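Local coordinates for 1-deoxy-D-xylulose 5-phosphate reductoisomerase (Moraxella catarrhalis, PDB 4ZQG), which catalyses the NAD(P)H-dependent conversion of 1-deoxy-D-xylulose 5-phosphate to 2-C-methyl-D-erythritol 4-phosphate in the MEP pathway and is inhibited by fosmidomycin, at residues L9-A14 with H36-F41; P30-I35 with A287-E292; E87-I92 with L111-A116; T100-I105 with R123-N128. All blocks are in the same frame, centred on the assembly; numbering follows the deposited sequence.

In the fold
Contacts 1 and 4 are strand pairings in one parallel Rossmann sheet, joined because strands 7-12 and 100-103 are neighbours; their centres lie about 10 Å apart, and both end at the NAD. Contact 3 packs two helices on the sheet face that carries A10 and L12, its centre about 11 Å from those of contacts 1 and 4. Contact 2 lies at the other end of the strands, where helix 281-289 meets strand 33-39; it stays about 9 Å from contact 3 at the nearest atoms, but touches contact 1 through R34 O and L9 N (2.8 Å), and contact 4 where L288 packs on L125. The side chain of A127 in contact 4 is about 9 Å from both the bound fosmidomycin and the magnesium ion.

Contact 1: residues L9-A14 with H36-F41; sequences LAILGA and HALTGF. With NAD (nicotinamide-adenine-dinucleotide), chain C.
Strand 9-12 runs parallel to strand 36-39, axes 4.7 Å apart and only 6° from aligned, and pairs A10 with A37 and I11 with L38. L9 O is gripped twice, by the backbone N of H36 and of A37, while I11 N gives a straight bond to A37 O at 3.0 Å; the return bond from T39 N to I11 O is weak. The methyls of A10 and A37 occupy one face, small enough for helix 85-93 to press close. On the other face I11 and L38 lie side by side pointing the same way, CD1 of I11 4.0 Å from CD2 of L38, and helices 17-26 and 44-54 cover them.

This is the beta-alpha-beta start of a Rossmann dinucleotide-binding fold, and G13 opens its glycine-rich turn. At G13's backbone angles (phi 93°) a CB would press on the carbonyl O of L12, which calls for glycine, and it would be crowded by C4B of the NAD ribose. T39 fixes the turn: its OG1, held between backbone N and carbonyl carbon (chi1 86°), accepts from G13 N at 2.8 Å, and its carbonyl O accepts from A14 N at 2.8 Å. Its methyl CG2 meets L12 CD2 at 3.4 Å. Beyond the strand end, F41 N donates to NAD O2B at 2.8 Å, and one face of the F41 ring lies against the adenine, with C6A 3.7 Å above the ring plane.

Contact 2: residues P30-I35 with A287-E292; sequences PNRYRI and ALAYPE
R32 and E292 meet at an angle, their guanidinium and carboxylate planes 42° apart, and are joined by a salt bridge through one nitrogen. NH2 of R32 donates an almost straight bond of 2.7 Å to OE1 of E292. The oxygen sits in the guanidinium plane, whereas the donor reaches the carboxylate on its syn side, 26° out of its plane. A long arginine suits this partly exposed site: its chain, bent at chi3, passes over the Y33 ring and still brings NH2 to E292. The other carboxylate oxygen, OE2, hydrogen-bonds S179 OG of the second subunit, so the glutamate ties this contact to the subunit interface.

Beneath the arginine chain lies the Y33 ring, with CG of R32 3.8 Å above one face and toward its rim. The contact joins the start of strand 33-39, in the Rossmann sheet, to the C-terminal end of helix 281-289. With CG anti to the carbonyl carbon (chi1 -59°), the Y33 ring extends toward the helix and its hydroxyl reaches the last turn. There OH donates a weak bond of 3.4 Å to L288 O and lies 3.8 Å from CB of A289. The ring crosses L288 at a slant, its CZ 4.1 Å from L288 CB. A289 is small enough to admit the phenol, while the leucine continues inward to pack on L125 and on I25 of helix 17-26.

Contact 3: residues E87-I92 with L111-A116; sequences EGLIEI and LSSTLA
L89 and I90 of helix 85-93 face S113 and A116 of helix 111-120, two neighbouring helices on one side of a Rossmann sheet. Each helix belongs to a strand-helix-strand connection within that parallel sheet, so the two run the same way. Their axes approach to 8.2 Å and cross at -22°. Close approach of this kind depends on small residues. Here these are a serine and an alanine one turn apart on helix 111-120.

The tight part begins toward the sheet. CB of L89 touches CB of S113 at 3.8 Å, and S113 sits so near the neighbouring helix that its CA is 4.8 Å from the CA of I90. The hydroxyl of S113 lies between backbone N and carbonyl carbon (chi1 45°), which turns OG back to make a weak hydrogen bond with G110 O of its own chain. A polar group is thereby accommodated at a buried position. Deeper in, S113 rests on L12, and L89 packs on T39, with the leucine side chain about 5 Å from the NAD.

Only one branch of I90, an exposed residue, is loosely held: its CD1 end comes no nearer than 4.3 Å to CB of S112, which is itself partly exposed. No hydrogen bond crosses between the two segments, and van der Waals contact carries the outer side. The other branch is the close half of I90, since CG2 lies anti to the backbone N and meets the methyl CB of A116 at 3.9 Å.

Contact 4: residues T100-I105 with R123-N128; sequences TVVAAI and RILLAN. With NAD (nicotinamide-adenine-dinucleotide), chain C.
T100 to A103 pair in parallel with R123 to L126, and the backbone polar atoms facing across are matched in a regular ladder. V101 is held on both sides, its N donating to R123 O and its O accepting from L125 N at 2.7 Å, the shortest of the set; A103 N then donates to L125 O. At the strand end A103 O takes two donors, N128 N at 3.0 Å and A127 N at 3.2 Å, so both N-H groups of the bend after strand 123-126 are satisfied by one carbonyl.

Side-chain polar groups find partners farther out. T100 lies alongside the R123 chain, but its OG1 bonds to Q7; the extended arginine carries NH1 to Y290 O, with NH2 making a weak bond to A287 O. N128 suits a buried bend because its amide serves both ways: OD1 binds S131 OG and ND2 binds G107 O. A water accepts from I105 N at 2.9 Å and donates weakly to N128 OD1.

Apolar contacts fill the faces. CG2 of V102 meets CD2 of L125 at 3.8 Å, and on the opposite face CB of A103 lies 3.7 Å from CD1 of L126. I105 turns CG2 toward the adenine of the NAD, and A127 brings its small CB against the nicotinamide ribose. Parallel strands whose C-terminal ends receive the dinucleotide are the hallmark of the Rossmann fold.

Contact 1: residues L9-A14 with H36-F41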
# COMPACT_ATOMS: atom_id res chain seq x y z
N LEU A 9 26.44 4.64 12.83
CA LEU A 9 25.59 3.55 13.31
C LEU A 9 26.13 2.78 14.51
O LEU A 9 27.28 2.41 14.52
CB LEU A 9 25.47 2.50 12.21
CG LEU A 9 24.29 2.57 11.28
CD1 LEU A 9 23.97 4.00 10.85
CD2 LEU A 9 24.59 1.69 10.09
N ALA A 10 25.28 2.51 15.49
CA ALA A 10 25.55 1.49 16.49
C ALA A 10 24.60 0.37 16.23
O ALA A 10 23.40 0.60 16.17
CB ALA A 10 25.31 2.03 17.88
N ILE A 11 25.12 -0.84 16.07
CA ILE A 11 24.27 -2.02 15.86
C ILE A 11 24.30 -2.93 17.08
O ILE A 11 25.23 -3.70 17.28
CB ILE A 11 24.68 -2.79 14.61
CG1 ILE A 11 24.62 -1.87 13.40
CG2 ILE A 11 23.78 -3.99 14.44
CD1 ILE A 11 25.20 -2.49 12.16
N LEU A 12 23.28 -2.81 17.91
CA LEU A 12 23.21 -3.57 19.11
C LEU A 12 22.62 -4.90 18.72
O LEU A 12 21.49 -4.95 18.27
CB LEU A 12 22.33 -2.87 20.12
CG LEU A 12 22.76 -1.50 20.62
CD1 LEU A 12 22.25 -1.32 22.04
CD2 LEU A 12 24.25 -1.37 20.71
N GLY A 13 23.37 -5.97 18.90
CA GLY A 13 22.89 -7.31 18.51
C GLY A 13 23.36 -7.63 17.11
O GLY A 13 22.68 -8.31 16.37
N ALA A 14 24.57 -7.19 16.77
CA ALA A 14 25.14 -7.30 15.40
C ALA A 14 25.43 -8.69 14.89
O ALA A 14 25.66 -8.84 13.70
CB ALA A 14 26.42 -6.47 15.29
N HIS A 36 30.00 2.79 14.00
CA HIS A 36 30.66 3.25 15.18
C HIS A 36 30.73 2.14 16.20
O HIS A 36 31.69 2.09 16.95
CB HIS A 36 29.91 4.43 15.73
CG HIS A 36 30.46 4.95 17.00
ND1 HIS A 36 31.47 5.87 17.05
CD2 HIS A 36 30.10 4.70 18.29
CE1 HIS A 36 31.74 6.16 18.31
NE2 HIS A 36 30.90 5.48 19.08
N ALA A 37 29.75 1.24 16.26
CA ALA A 37 29.78 0.18 17.26
C ALA A 37 29.02 -1.04 16.86
O ALA A 37 28.13 -0.96 16.07
CB ALA A 37 29.28 0.68 18.58
N LEU A 38 29.40 -2.19 17.41
CA LEU A 38 28.77 -3.49 17.13
C LEU A 38 28.78 -4.24 18.44
O LEU A 38 29.70 -4.07 19.20
CB LEU A 38 29.60 -4.29 16.13
CG LEU A 38 29.88 -3.65 14.78
CD1 LEU A 38 30.88 -4.49 14.02
CD2 LEU A 38 28.61 -3.57 13.97
N THR A 39 27.77 -5.04 18.73
CA THR A 39 27.72 -5.76 19.98
C THR A 39 27.26 -7.16 19.77
O THR A 39 26.47 -7.43 18.87
CB THR A 39 26.74 -5.16 20.99
OG1 THR A 39 25.40 -5.67 20.79
CG2 THR A 39 26.79 -3.62 20.97
N GLY A 40 27.73 -8.06 20.62
CA GLY A 40 27.43 -9.48 20.51
C GLY A 40 27.60 -10.16 21.85
O GLY A 40 28.52 -9.85 22.56
N PHE A 41 26.72 -11.08 22.22
CA PHE A 41 26.76 -11.62 23.56
C PHE A 41 27.70 -12.81 23.61
O PHE A 41 28.66 -12.77 24.34
CB PHE A 41 25.34 -11.98 24.03
CG PHE A 41 25.21 -12.23 25.52
CD1 PHE A 41 25.03 -13.53 26.01
CD2 PHE A 41 25.25 -11.17 26.44
CE1 PHE A 41 24.89 -13.76 27.37
CE2 PHE A 41 25.10 -11.40 27.80
CZ PHE A 41 24.92 -12.69 28.26
PA NAD C . 19.10 -13.62 17.38
O1A NAD C . 18.79 -14.60 18.46
O2A NAD C . 19.46 -14.08 15.98
O5B NAD C . 20.17 -12.51 17.86
C5B NAD C . 20.06 -11.77 19.05
C4B NAD C . 21.23 -10.78 19.20
O4B NAD C . 21.15 -10.22 20.53
C3B NAD C . 22.62 -11.44 19.07
O3B NAD C . 23.56 -10.58 18.42
C2B NAD C . 23.03 -11.67 20.51
O2B NAD C . 24.43 -11.50 20.73
C1B NAD C . 22.26 -10.62 21.32
N9A NAD C . 21.85 -11.16 22.65
C8A NAD C . 21.21 -12.32 22.87
N7A NAD C . 20.99 -12.52 24.19
C5A NAD C . 21.48 -11.47 24.84
C6A NAD C . 21.56 -11.10 26.27
N6A NAD C . 21.03 -11.92 27.23
N1A NAD C . 22.17 -9.93 26.54
C2A NAD C . 22.71 -9.14 25.56
N3A NAD C . 22.68 -9.41 24.24
C4A NAD C . 22.07 -10.56 23.83
O3 NAD C . 17.80 -12.66 17.30
PN NAD C . 16.99 -12.13 16.01
O1N NAD C . 16.19 -13.32 15.52
O2N NAD C . 17.94 -11.31 15.17
O5D NAD C . 16.00 -11.14 16.81
C5D NAD C . 16.41 -9.82 17.20
C4D NAD C . 15.19 -8.99 17.58
O4D NAD C . 14.49 -8.50 16.43
C3D NAD C . 14.20 -9.82 18.38
O3D NAD C . 13.61 -8.96 19.35
C2D NAD C . 13.20 -10.30 17.34
O2D NAD C . 11.94 -10.63 17.95
C1D NAD C . 13.19 -9.12 16.37
N1N NAD C . 12.87 -9.53 14.99
C2N NAD C . 13.66 -10.40 14.31
C3N NAD C . 13.33 -10.81 13.01
C7N NAD C . 14.20 -11.75 12.21
O7N NAD C . 14.04 -11.85 11.01
N7N NAD C . 15.16 -12.45 12.81
C4N NAD C . 12.18 -10.31 12.43
C5N NAD C . 11.41 -9.43 13.14
C6N NAD C . 11.75 -9.04 14.42

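Contact 2: residues P30-I35 with A287-E292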
# COMPACT_ATOMS: atom_id res chain seq x y z
N PRO A 30 28.78 1.45 0.96
CA PRO A 30 29.99 1.66 1.78
C PRO A 30 30.12 3.08 2.25
O PRO A 30 30.38 3.30 3.41
CB PRO A 30 31.14 1.28 0.84
CG PRO A 30 30.51 0.67 -0.38
CD PRO A 30 29.13 1.25 -0.46
N ASN A 31 29.91 4.05 1.37
CA ASN A 31 30.17 5.44 1.76
C ASN A 31 28.93 6.22 2.08
O ASN A 31 28.81 7.39 1.72
CB ASN A 31 30.98 6.18 0.68
CG ASN A 31 32.40 5.65 0.54
OD1 ASN A 31 32.90 5.54 -0.57
ND2 ASN A 31 33.05 5.32 1.66
N ARG A 32 28.01 5.56 2.75
CA ARG A 32 26.76 6.15 3.18
C ARG A 32 26.66 6.08 4.71
O ARG A 32 26.17 6.99 5.36
CB ARG A 32 25.61 5.37 2.51
CG ARG A 32 24.29 6.09 2.38
CD ARG A 32 23.39 5.41 1.35
NE ARG A 32 22.64 6.39 0.56
CZ ARG A 32 21.63 7.13 1.03
NH1 ARG A 32 21.22 7.03 2.30
NH2 ARG A 32 21.02 8.00 0.22
N TYR A 33 27.14 4.97 5.27
CA TYR A 33 27.02 4.65 6.67
C TYR A 33 28.40 4.40 7.23
O TYR A 33 29.23 3.85 6.55
CB TYR A 33 26.16 3.39 6.80
CG TYR A 33 24.78 3.59 6.19
CD1 TYR A 33 23.89 4.48 6.79
CD2 TYR A 33 24.38 2.93 5.04
CE1 TYR A 33 22.63 4.71 6.26
CE2 TYR A 33 23.12 3.16 4.48
CZ TYR A 33 22.24 4.06 5.11
OH TYR A 33 20.98 4.35 4.62
N ARG A 34 28.62 4.82 8.46
CA ARG A 34 29.85 4.56 9.21
C ARG A 34 29.48 3.70 10.41
O ARG A 34 28.60 4.07 11.17
CB ARG A 34 30.46 5.91 9.69
CG ARG A 34 31.62 5.76 10.68
CD ARG A 34 32.31 7.08 11.07
NE ARG A 34 31.66 7.74 12.20
CZ ARG A 34 31.75 7.35 13.48
NH1 ARG A 34 32.47 6.28 13.83
NH2 ARG A 34 31.10 8.05 14.40
N ILE A 35 30.16 2.57 10.62
CA ILE A 35 29.90 1.75 11.80
C ILE A 35 30.68 2.28 13.00
O ILE A 35 31.86 2.21 13.04
CB ILE A 35 30.33 0.30 11.62
CG1 ILE A 35 29.75 -0.32 10.36
CG2 ILE A 35 29.95 -0.49 12.85
CD1 ILE A 35 28.30 -0.09 10.14
N ALA A 287 14.06 1.47 6.65
CA ALA A 287 14.25 2.19 7.87
C ALA A 287 15.61 2.92 7.92
O ALA A 287 15.67 4.03 8.44
CB ALA A 287 14.12 1.24 9.03
N LEU A 288 16.67 2.32 7.36
CA LEU A 288 17.97 2.96 7.30
C LEU A 288 17.98 4.21 6.47
O LEU A 288 18.56 5.22 6.86
CB LEU A 288 19.02 2.04 6.72
CG LEU A 288 19.68 1.08 7.70
CD1 LEU A 288 20.53 0.10 6.94
CD2 LEU A 288 20.52 1.82 8.72
N ALA A 289 17.38 4.17 5.30
CA ALA A 289 17.51 5.30 4.41
C ALA A 289 16.44 6.34 4.62
O ALA A 289 16.57 7.43 4.09
CB ALA A 289 17.53 4.83 3.00
N TYR A 290 15.40 6.03 5.39
CA TYR A 290 14.24 6.92 5.52
C TYR A 290 14.68 8.36 5.80
O TYR A 290 15.61 8.57 6.58
CB TYR A 290 13.34 6.41 6.65
CG TYR A 290 12.09 7.20 6.81
CD1 TYR A 290 10.89 6.74 6.29
CD2 TYR A 290 12.08 8.43 7.49
CE1 TYR A 290 9.73 7.49 6.44
CE2 TYR A 290 10.92 9.15 7.65
CZ TYR A 290 9.75 8.68 7.12
OH TYR A 290 8.59 9.41 7.24
N PRO A 291 14.06 9.36 5.17
CA PRO A 291 12.92 9.26 4.26
C PRO A 291 13.29 8.93 2.80
O PRO A 291 12.41 8.88 1.93
CB PRO A 291 12.36 10.66 4.33
CG PRO A 291 13.59 11.50 4.39
CD PRO A 291 14.57 10.74 5.21
N GLU A 292 14.56 8.74 2.52
CA GLU A 292 14.97 8.26 1.21
C GLU A 292 14.82 6.73 1.10
O GLU A 292 14.39 6.06 2.04
CB GLU A 292 16.40 8.66 0.96
CG GLU A 292 16.65 10.14 0.92
CD GLU A 292 18.06 10.42 0.43
OE1 GLU A 292 19.01 9.70 0.81
OE2 GLU A 292 18.25 11.35 -0.37

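Contact 3: residues E87-I92 with L111-A116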
# COMPACT_ATOMS: atom_id res chain seq x y z
N GLU A 87 26.18 -2.18 30.96
CA GLU A 87 26.84 -0.92 31.12
C GLU A 87 27.41 -0.49 29.77
O GLU A 87 27.31 0.68 29.40
CB GLU A 87 27.93 -1.06 32.20
CG GLU A 87 27.41 -1.67 33.52
CD GLU A 87 27.73 -3.18 33.73
OE1 GLU A 87 28.59 -3.47 34.61
OE2 GLU A 87 27.12 -4.07 33.07
N GLY A 88 27.98 -1.45 29.04
CA GLY A 88 28.53 -1.21 27.71
C GLY A 88 27.49 -0.85 26.68
O GLY A 88 27.70 0.00 25.83
N LEU A 89 26.34 -1.51 26.75
CA LEU A 89 25.27 -1.26 25.83
C LEU A 89 24.71 0.16 26.02
O LEU A 89 24.48 0.89 25.06
CB LEU A 89 24.18 -2.31 26.00
CG LEU A 89 24.61 -3.76 25.88
CD1 LEU A 89 23.45 -4.72 26.10
CD2 LEU A 89 25.26 -4.00 24.54
N ILE A 90 24.52 0.55 27.27
CA ILE A 90 23.99 1.86 27.60
C ILE A 90 24.93 2.93 27.04
O ILE A 90 24.49 3.89 26.43
CB ILE A 90 23.75 2.00 29.14
CG1 ILE A 90 22.54 1.15 29.53
CG2 ILE A 90 23.49 3.45 29.56
CD1 ILE A 90 22.61 0.58 30.95
N GLU A 91 26.21 2.73 27.21
CA GLU A 91 27.20 3.64 26.70
C GLU A 91 27.16 3.81 25.20
O GLU A 91 27.21 4.91 24.70
CB GLU A 91 28.59 3.14 27.10
CG GLU A 91 29.70 4.15 26.92
CD GLU A 91 31.08 3.59 27.30
OE1 GLU A 91 31.29 2.91 28.38
OE2 GLU A 91 31.97 3.89 26.48
N ILE A 92 27.09 2.71 24.48
CA ILE A 92 27.05 2.74 23.03
C ILE A 92 25.77 3.38 22.58
O ILE A 92 25.78 4.21 21.67
CB ILE A 92 27.13 1.33 22.45
CG1 ILE A 92 28.58 0.89 22.39
CG2 ILE A 92 26.55 1.28 21.05
CD1 ILE A 92 28.72 -0.61 22.44
N LEU A 111 16.13 -4.01 26.66
CA LEU A 111 15.33 -2.92 27.17
C LEU A 111 16.13 -1.70 27.62
O LEU A 111 15.83 -0.58 27.22
CB LEU A 111 14.45 -3.47 28.28
CG LEU A 111 13.83 -2.52 29.26
CD1 LEU A 111 13.18 -1.35 28.59
CD2 LEU A 111 12.83 -3.37 30.01
N SER A 112 17.15 -1.88 28.43
CA SER A 112 17.85 -0.74 29.00
C SER A 112 18.59 0.07 27.95
O SER A 112 18.61 1.27 28.02
CB SER A 112 18.80 -1.26 30.03
OG SER A 112 18.33 -2.55 30.39
N SER A 113 19.19 -0.58 26.98
CA SER A 113 19.88 0.15 25.93
C SER A 113 18.90 0.80 24.96
O SER A 113 19.18 1.89 24.43
CB SER A 113 20.84 -0.76 25.18
OG SER A 113 20.21 -1.99 24.89
N THR A 114 17.75 0.17 24.73
CA THR A 114 16.71 0.83 23.97
C THR A 114 16.30 2.14 24.66
O THR A 114 16.22 3.14 24.00
CB THR A 114 15.50 -0.07 23.74
OG1 THR A 114 15.93 -1.28 23.12
CG2 THR A 114 14.44 0.64 22.84
N LEU A 115 16.12 2.12 25.97
CA LEU A 115 15.80 3.32 26.69
C LEU A 115 16.90 4.35 26.66
O LEU A 115 16.63 5.53 26.45
CB LEU A 115 15.51 3.03 28.15
CG LEU A 115 14.18 2.38 28.45
CD1 LEU A 115 14.18 1.93 29.89
CD2 LEU A 115 13.05 3.34 28.23
N ALA A 116 18.12 3.92 26.93
CA ALA A 116 19.28 4.81 26.84
C ALA A 116 19.29 5.54 25.50
O ALA A 116 19.53 6.74 25.44
CB ALA A 116 20.58 4.02 27.02

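Contact 4: residues T100-I105 with R123-N128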
# COMPACT_ATOMS: atom_id res chain seq x y z
N THR A 100 22.61 6.72 14.88
CA THR A 100 21.52 5.78 14.72
C THR A 100 21.77 4.49 15.43
O THR A 100 22.84 3.97 15.36
CB THR A 100 21.25 5.54 13.23
OG1 THR A 100 20.89 6.79 12.62
CG2 THR A 100 20.07 4.55 13.02
N VAL A 101 20.77 3.97 16.14
CA VAL A 101 20.93 2.73 16.86
C VAL A 101 19.96 1.76 16.28
O VAL A 101 18.77 2.06 16.17
CB VAL A 101 20.61 2.86 18.33
CG1 VAL A 101 20.69 1.50 18.99
CG2 VAL A 101 21.59 3.79 19.01
N VAL A 102 20.47 0.59 15.94
CA VAL A 102 19.68 -0.51 15.49
C VAL A 102 19.53 -1.41 16.73
O VAL A 102 20.48 -1.99 17.20
CB VAL A 102 20.44 -1.20 14.36
CG1 VAL A 102 19.78 -2.49 13.90
CG2 VAL A 102 20.64 -0.20 13.23
N ALA A 103 18.32 -1.50 17.26
CA ALA A 103 18.08 -2.20 18.49
C ALA A 103 17.74 -3.63 18.18
O ALA A 103 16.59 -3.92 18.00
CB ALA A 103 16.91 -1.56 19.20
N ALA A 104 18.71 -4.53 18.11
CA ALA A 104 18.42 -5.93 17.73
C ALA A 104 18.83 -6.95 18.75
O ALA A 104 19.04 -8.09 18.37
CB ALA A 104 19.02 -6.29 16.38
N ILE A 105 18.91 -6.56 20.01
CA ILE A 105 19.11 -7.50 21.09
C ILE A 105 17.81 -8.21 21.29
O ILE A 105 16.83 -7.56 21.37
CB ILE A 105 19.39 -6.82 22.45
CG1 ILE A 105 20.63 -5.89 22.45
CG2 ILE A 105 19.54 -7.87 23.54
CD1 ILE A 105 21.70 -6.28 21.50
N ARG A 123 18.09 8.32 16.62
CA ARG A 123 17.28 7.63 15.65
C ARG A 123 17.41 6.18 15.96
O ARG A 123 18.50 5.67 15.98
CB ARG A 123 17.77 7.94 14.26
CG ARG A 123 17.06 7.21 13.15
CD ARG A 123 17.29 8.01 11.88
NE ARG A 123 17.17 7.15 10.71
CZ ARG A 123 16.60 7.51 9.57
NH1 ARG A 123 16.07 8.73 9.41
NH2 ARG A 123 16.53 6.62 8.57
N ILE A 124 16.30 5.51 16.23
CA ILE A 124 16.32 4.13 16.67
C ILE A 124 15.57 3.26 15.66
O ILE A 124 14.41 3.51 15.40
CB ILE A 124 15.59 3.98 18.02
CG1 ILE A 124 16.12 4.97 19.05
CG2 ILE A 124 15.65 2.55 18.52
CD1 ILE A 124 15.53 4.77 20.42
N LEU A 125 16.21 2.20 15.19
CA LEU A 125 15.61 1.25 14.30
C LEU A 125 15.30 0.01 15.10
O LEU A 125 16.19 -0.75 15.47
CB LEU A 125 16.59 0.90 13.18
CG LEU A 125 16.72 1.83 11.98
CD1 LEU A 125 16.76 3.28 12.38
CD2 LEU A 125 17.95 1.51 11.18
N LEU A 126 14.01 -0.25 15.32
CA LEU A 126 13.61 -1.20 16.33
C LEU A 126 13.27 -2.53 15.76
O LEU A 126 12.35 -2.69 15.02
CB LEU A 126 12.42 -0.64 17.10
CG LEU A 126 12.13 -1.37 18.39
CD1 LEU A 126 13.24 -1.16 19.37
CD2 LEU A 126 10.84 -0.84 18.95
N ALA A 127 14.05 -3.53 16.13
CA ALA A 127 13.72 -4.89 15.77
C ALA A 127 13.16 -5.49 17.01
O ALA A 127 12.10 -6.10 17.04
CB ALA A 127 14.97 -5.65 15.33
N ASN A 128 13.93 -5.30 18.05
CA ASN A 128 13.66 -5.76 19.40
C ASN A 128 12.28 -5.33 19.93
O ASN A 128 12.13 -4.26 20.56
CB ASN A 128 14.78 -5.20 20.26
CG ASN A 128 14.59 -5.49 21.69
OD1 ASN A 128 14.82 -4.62 22.52
ND2 ASN A 128 14.17 -6.70 22.00
PA NAD C . 19.10 -13.62 17.38
O1A NAD C . 18.79 -14.60 18.46
O2A NAD C . 19.46 -14.08 15.98
O5B NAD C . 20.17 -12.51 17.86
C5B NAD C . 20.06 -11.77 19.05
C4B NAD C . 21.23 -10.78 19.20
O4B NAD C . 21.15 -10.22 20.53
C3B NAD C . 22.62 -11.44 19.07
O3B NAD C . 23.56 -10.58 18.42
C2B NAD C . 23.03 -11.67 20.51
O2B NAD C . 24.43 -11.50 20.73
C1B NAD C . 22.26 -10.62 21.32
N9A NAD C . 21.85 -11.16 22.65
C8A NAD C . 21.21 -12.32 22.87
N7A NAD C . 20.99 -12.52 24.19
C5A NAD C . 21.48 -11.47 24.84
C6A NAD C . 21.56 -11.10 26.27
N6A NAD C . 21.03 -11.92 27.23
N1A NAD C . 22.17 -9.93 26.54
C2A NAD C . 22.71 -9.14 25.56
N3A NAD C . 22.68 -9.41 24.24
C4A NAD C . 22.07 -10.56 23.83
O3 NAD C . 17.80 -12.66 17.30
PN NAD C . 16.99 -12.13 16.01
O1N NAD C . 16.19 -13.32 15.52
O2N NAD C . 17.94 -11.31 15.17
O5D NAD C . 16.00 -11.14 16.81
C5D NAD C . 16.41 -9.82 17.20
C4D NAD C . 15.19 -8.99 17.58
O4D NAD C . 14.49 -8.50 16.43
C3D NAD C . 14.20 -9.82 18.38
O3D NAD C . 13.61 -8.96 19.35
C2D NAD C . 13.20 -10.30 17.34
O2D NAD C . 11.94 -10.63 17.95
C1D NAD C . 13.19 -9.12 16.37
N1N NAD C . 12.87 -9.53 14.99
C2N NAD C . 13.66 -10.40 14.31
C3N NAD C . 13.33 -10.81 13.01
C7N NAD C . 14.20 -11.75 12.21
O7N NAD C . 14.04 -11.85 11.01
N7N NAD C . 15.16 -12.45 12.81
C4N NAD C . 12.18 -10.31 12.43
C5N NAD C . 11.41 -9.43 13.14
C6N NAD C . 11.75 -9.04 14.42
O HOH W 1 17.87 -4.11 21.21